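Side-chain contacts in putative rRNA methyltransferase (Sorangium cellulosum, PDB 4RWZ), which probably methylates 16S rRNA of the small ribosomal subunit with S-adenosylmethionine as methyl donor, thereby conferring resistance to aminoglycoside antibiotics: residues A124-V129 against A211-G216; G36-R41 against T100-F105. One frame throughout, in Å; residues are numbered along the deposited sequence.

Contacts 1 and 2 lie on opposite faces of the central sheet of a Rossmann-like methyltransferase, with centres about 18 Å apart. Strand 98-104 separates them: Thr102 and Asn104 look toward helix 37-45 in contact 2, while Leu101 and Leu103 pack on Leu125 of helix 119-127, whose end forms contact 1. Both are partly buried, but the centre of contact 2 is about 7 Å from the centre of the chain, that of contact 1 about 12 Å. Their chemistry differs accordingly. Near the edge of the fold, contact 1 pairs an arginine-to-carbonyl hydrogen bond with small apolar packing; more centrally, contact 2 sets an aromatic ring against polar side chains.

Contact 1: A124-V129 against A211-G216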
# COMPACT_ATOMS: atom_id res chain seq x y z
N ALA A 124 2.43 -8.27 7.53
CA ALA A 124 3.29 -7.13 7.19
C ALA A 124 2.43 -5.89 6.85
O ALA A 124 2.79 -4.75 7.20
CB ALA A 124 4.22 -7.48 6.01
N LEU A 125 1.33 -6.12 6.14
CA LEU A 125 0.42 -5.00 5.75
C LEU A 125 -0.33 -4.45 6.97
O LEU A 125 -0.46 -3.23 7.14
CB LEU A 125 -0.54 -5.50 4.68
CG LEU A 125 0.16 -5.91 3.35
CD1 LEU A 125 -0.93 -6.53 2.47
CD2 LEU A 125 0.71 -4.67 2.65
N ARG A 126 -0.79 -5.33 7.83
CA ARG A 126 -1.51 -4.91 9.04
C ARG A 126 -0.61 -4.04 9.92
O ARG A 126 -1.06 -3.12 10.59
CB ARG A 126 -2.01 -6.12 9.82
CG ARG A 126 -2.61 -5.78 11.21
CD ARG A 126 -3.89 -4.90 11.06
NE ARG A 126 -4.49 -4.64 12.38
CZ ARG A 126 -4.06 -3.67 13.19
NH1 ARG A 126 -3.02 -2.92 12.82
NH2 ARG A 126 -4.63 -3.45 14.35
N ARG A 127 0.69 -4.31 9.90
CA ARG A 127 1.62 -3.49 10.69
C ARG A 127 1.59 -2.02 10.30
O ARG A 127 1.83 -1.14 11.16
CB ARG A 127 3.04 -4.08 10.54
CG ARG A 127 4.18 -3.36 11.22
CD ARG A 127 5.43 -4.22 10.86
NE ARG A 127 6.73 -3.75 11.31
CZ ARG A 127 7.65 -3.24 10.51
NH1 ARG A 127 7.41 -3.12 9.21
NH2 ARG A 127 8.82 -2.85 11.00
N LEU A 128 1.24 -1.73 9.04
CA LEU A 128 1.27 -0.34 8.58
C LEU A 128 0.01 0.47 8.90
O LEU A 128 -0.01 1.69 8.70
CB LEU A 128 1.44 -0.23 7.04
CG LEU A 128 2.78 -0.72 6.48
CD1 LEU A 128 2.93 -0.34 4.99
CD2 LEU A 128 3.86 -0.13 7.28
N VAL A 129 -1.04 -0.22 9.31
CA VAL A 129 -2.35 0.38 9.42
C VAL A 129 -2.69 0.72 10.87
O VAL A 129 -2.45 -0.07 11.75
CB VAL A 129 -3.41 -0.57 8.88
CG1 VAL A 129 -4.80 0.12 8.84
CG2 VAL A 129 -3.02 -0.97 7.44
N ALA A 211 -10.77 -4.28 4.03
CA ALA A 211 -10.86 -4.81 5.37
C ALA A 211 -10.48 -3.75 6.38
O ALA A 211 -9.73 -2.81 6.06
CB ALA A 211 -9.94 -6.06 5.52
N GLU A 212 -10.97 -3.90 7.58
CA GLU A 212 -10.71 -2.91 8.63
C GLU A 212 -9.66 -3.44 9.60
O GLU A 212 -9.76 -4.59 10.04
CB GLU A 212 -12.01 -2.61 9.40
CG GLU A 212 -11.82 -1.60 10.55
CD GLU A 212 -13.13 -1.34 11.32
OE1 GLU A 212 -14.20 -1.73 10.83
OE2 GLU A 212 -13.09 -0.78 12.43
N ALA A 213 -8.70 -2.61 9.98
CA ALA A 213 -7.71 -3.05 10.96
C ALA A 213 -8.41 -3.11 12.30
O ALA A 213 -8.97 -2.10 12.77
CB ALA A 213 -6.54 -2.08 11.01
N ILE A 214 -8.39 -4.28 12.92
CA ILE A 214 -9.03 -4.43 14.22
C ILE A 214 -8.11 -4.73 15.39
O ILE A 214 -6.90 -4.95 15.26
CB ILE A 214 -10.14 -5.54 14.17
CG1 ILE A 214 -9.54 -6.84 13.68
CG2 ILE A 214 -11.34 -5.06 13.31
CD1 ILE A 214 -10.50 -8.04 13.64
N GLY A 215 -8.74 -4.75 16.56
CA GLY A 215 -8.13 -5.17 17.80
C GLY A 215 -7.93 -4.09 18.85
O GLY A 215 -7.46 -3.01 18.52
N GLY A 216 -8.25 -4.41 20.10
CA GLY A 216 -7.89 -3.61 21.27
C GLY A 216 -9.12 -2.91 21.81
O GLY A 216 -10.19 -3.14 21.25
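Ala213 projects its methyl group into the angle between Arg126 and Val129, and these three residues, with the carbonyl of Ile214, make the contact. The Ala213 CB lies over one face of the Arg126 guanidinium, 3.5 Å above its plane but shifted toward the rim, and comes to 3.6 Å from NE of that arginine. The same methyl touches Val129 CG1 at 3.5 Å. Alanine suits this place because a side chain of one carbon fits against the face of a flat cation and beside a valine at once.

Arg126 has to travel to get there. CG stands anti to the backbone N (chi1 172°), and the bend at chi2 (64°) turns the guanidinium toward the strand, although the side chain sets off alongside it. Its NH2 donates to Ile214 O at 2.9 Å, in an almost straight bond of 176°. The oxygen lies in the guanidinium plane, at the edge, whereas the nitrogen stands above the plane of the carbonyl. Ile214 thus contributes its backbone, while its CB is directed away from the helix. Arginine is well chosen: it directs several N-H groups outward in its plane, NE bonding to Gly175 O, while its flat, poorly hydrated faces can lie against a methyl group.

Val129, which opens the short strand 129-130, supplies a compact branched group and also packs on Leu101 of strand 98-104. The contact therefore ties the C-terminal part of helix 119-127 and the start of strand 129-130 to the end of strand 207-213, which is flanked by strands 133-139 and 176-183, and the chain just beyond it; Phe176 also packs on Arg126.

Contact 2: G36-R41 against T100-F105; sequences GRFVYR and TLTLNF
With chi1 of 171°, Phe38 holds CG anti to its backbone N and reaches from the first turn of helix 37-45 toward strand 98-104. Asn104 answers with its CG anti to the carbonyl carbon (chi1 -70°), which carries the amide up to the ring. The two side chains cross at about a right angle, and the ND2 of Asn104 rests over the centre of the Phe38 ring, 3.4 Å above its plane. The nearest ring atom is CD2, 3.5 Å from Asn104 ND2, but all six carbons are within 4.0 Å of that nitrogen. Ring and amide planes are 72° apart, so the amide stands steeply on the ring and presents its nitrogen end instead of stacking flat. Asparagine suits this place because its short side chain ends in a flat amide whose NH2 can be set over the ring; it also touches Asp30 and Leu138.

Thr102, two residues earlier on the strand, points against the oncoming Phe38 side chain. Its OG1 meets the ring obliquely, 3.5 Å from Phe38 CE2. The stronger polar partner of this hydroxyl is Asp30 OD1, near the end of neighbouring strand 26-31, to which it is hydrogen-bonded. Threonine suits a buried strand position, being beta-branched, while its hydroxyl has a carboxylate to meet.

Strand 26-31 runs through a glycine-rich turn into helix 37-45, with Gly36 as N-cap. This strand-loop-helix unit generally shapes the S-adenosylmethionine pocket in class I methyltransferases. Phenylalanine gives the polar end of Asn104 a flat, electron-rich surface. Setting an amide nitrogen over it is probably mildly favourable electrostatically, so the contact joins helix to strand by weak polar-aromatic packing.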
# COMPACT_ATOMS: atom_id res chain seq x y z
N GLY A 36 3.87 5.89 -9.21
CA GLY A 36 3.44 6.75 -8.11
C GLY A 36 2.38 7.78 -8.42
O GLY A 36 2.09 8.68 -7.61
N ARG A 37 1.85 7.72 -9.63
CA ARG A 37 0.91 8.74 -10.06
C ARG A 37 -0.37 8.70 -9.23
O ARG A 37 -0.98 9.77 -9.00
CB ARG A 37 0.60 8.61 -11.55
CG ARG A 37 1.77 9.12 -12.38
CD ARG A 37 1.44 9.08 -13.87
NE ARG A 37 2.66 9.56 -14.58
CZ ARG A 37 2.68 9.84 -15.88
NH1 ARG A 37 1.58 9.70 -16.60
NH2 ARG A 37 3.80 10.26 -16.45
N PHE A 38 -0.73 7.51 -8.72
CA PHE A 38 -1.94 7.48 -7.86
C PHE A 38 -1.74 8.36 -6.62
O PHE A 38 -2.65 9.04 -6.11
CB PHE A 38 -2.21 6.04 -7.44
CG PHE A 38 -3.31 5.91 -6.38
CD1 PHE A 38 -4.64 6.11 -6.72
CD2 PHE A 38 -2.98 5.66 -5.07
CE1 PHE A 38 -5.64 5.99 -5.71
CE2 PHE A 38 -3.95 5.53 -4.07
CZ PHE A 38 -5.27 5.69 -4.40
N VAL A 39 -0.51 8.32 -6.10
CA VAL A 39 -0.17 9.11 -4.90
C VAL A 39 -0.09 10.57 -5.20
O VAL A 39 -0.58 11.41 -4.42
CB VAL A 39 1.12 8.56 -4.23
CG1 VAL A 39 1.71 9.51 -3.20
CG2 VAL A 39 0.81 7.18 -3.58
N TYR A 40 0.52 10.92 -6.32
CA TYR A 40 0.50 12.32 -6.71
C TYR A 40 -0.91 12.92 -6.84
O TYR A 40 -1.22 14.00 -6.33
CB TYR A 40 1.27 12.50 -8.04
CG TYR A 40 1.45 13.96 -8.42
CD1 TYR A 40 2.51 14.73 -7.90
CD2 TYR A 40 0.56 14.58 -9.27
CE1 TYR A 40 2.68 16.07 -8.23
CE2 TYR A 40 0.73 15.95 -9.62
CZ TYR A 40 1.78 16.67 -9.09
OH TYR A 40 1.89 18.01 -9.43
N ARG A 41 -1.77 12.22 -7.56
CA ARG A 41 -3.15 12.68 -7.71
C ARG A 41 -3.87 12.74 -6.37
O ARG A 41 -4.64 13.68 -6.12
CB ARG A 41 -3.91 11.75 -8.65
CG ARG A 41 -3.46 11.87 -10.09
CD ARG A 41 -4.44 11.14 -11.07
NE ARG A 41 -4.43 9.67 -10.84
CZ ARG A 41 -3.59 8.84 -11.48
NH1 ARG A 41 -2.81 9.28 -12.44
NH2 ARG A 41 -3.63 7.57 -11.25
N THR A 100 -5.57 4.74 5.64
CA THR A 100 -5.93 3.98 4.44
C THR A 100 -4.68 3.38 3.81
O THR A 100 -3.71 4.12 3.57
CB THR A 100 -6.59 4.90 3.38
OG1 THR A 100 -7.65 5.65 4.01
CG2 THR A 100 -7.14 4.07 2.21
N LEU A 101 -4.70 2.07 3.52
CA LEU A 101 -3.57 1.42 2.85
C LEU A 101 -4.13 0.86 1.56
O LEU A 101 -5.02 0.02 1.60
CB LEU A 101 -3.06 0.26 3.70
CG LEU A 101 -1.98 -0.65 3.10
CD1 LEU A 101 -0.79 0.14 2.94
CD2 LEU A 101 -1.78 -1.81 4.16
N THR A 102 -3.60 1.29 0.42
CA THR A 102 -4.12 0.83 -0.87
C THR A 102 -3.16 -0.12 -1.59
O THR A 102 -1.92 0.01 -1.50
CB THR A 102 -4.46 2.03 -1.80
OG1 THR A 102 -3.28 2.84 -1.97
CG2 THR A 102 -5.64 2.87 -1.20
N LEU A 103 -3.73 -1.15 -2.24
CA LEU A 103 -2.95 -2.03 -3.15
C LEU A 103 -3.72 -2.03 -4.44
O LEU A 103 -4.76 -2.67 -4.55
CB LEU A 103 -2.86 -3.46 -2.62
CG LEU A 103 -1.94 -3.52 -1.39
CD1 LEU A 103 -2.81 -3.49 -0.25
CD2 LEU A 103 -1.00 -4.69 -1.31
N ASN A 104 -3.21 -1.28 -5.42
CA ASN A 104 -3.90 -1.11 -6.71
C ASN A 104 -3.25 -2.00 -7.74
O ASN A 104 -2.13 -1.73 -8.15
CB ASN A 104 -3.74 0.33 -7.19
CG ASN A 104 -4.53 1.29 -6.34
OD1 ASN A 104 -5.68 1.02 -6.06
ND2 ASN A 104 -3.91 2.38 -5.89
N PHE A 105 -3.96 -3.04 -8.16
CA PHE A 105 -3.43 -3.97 -9.17
C PHE A 105 -2.08 -4.58 -8.82
O PHE A 105 -1.12 -4.48 -9.60
CB PHE A 105 -3.37 -3.30 -10.54
CG PHE A 105 -4.72 -2.78 -10.98
CD1 PHE A 105 -5.72 -3.67 -11.29
CD2 PHE A 105 -4.98 -1.43 -11.05
CE1 PHE A 105 -7.00 -3.21 -11.68
CE2 PHE A 105 -6.25 -0.98 -11.44
CZ PHE A 105 -7.24 -1.90 -11.75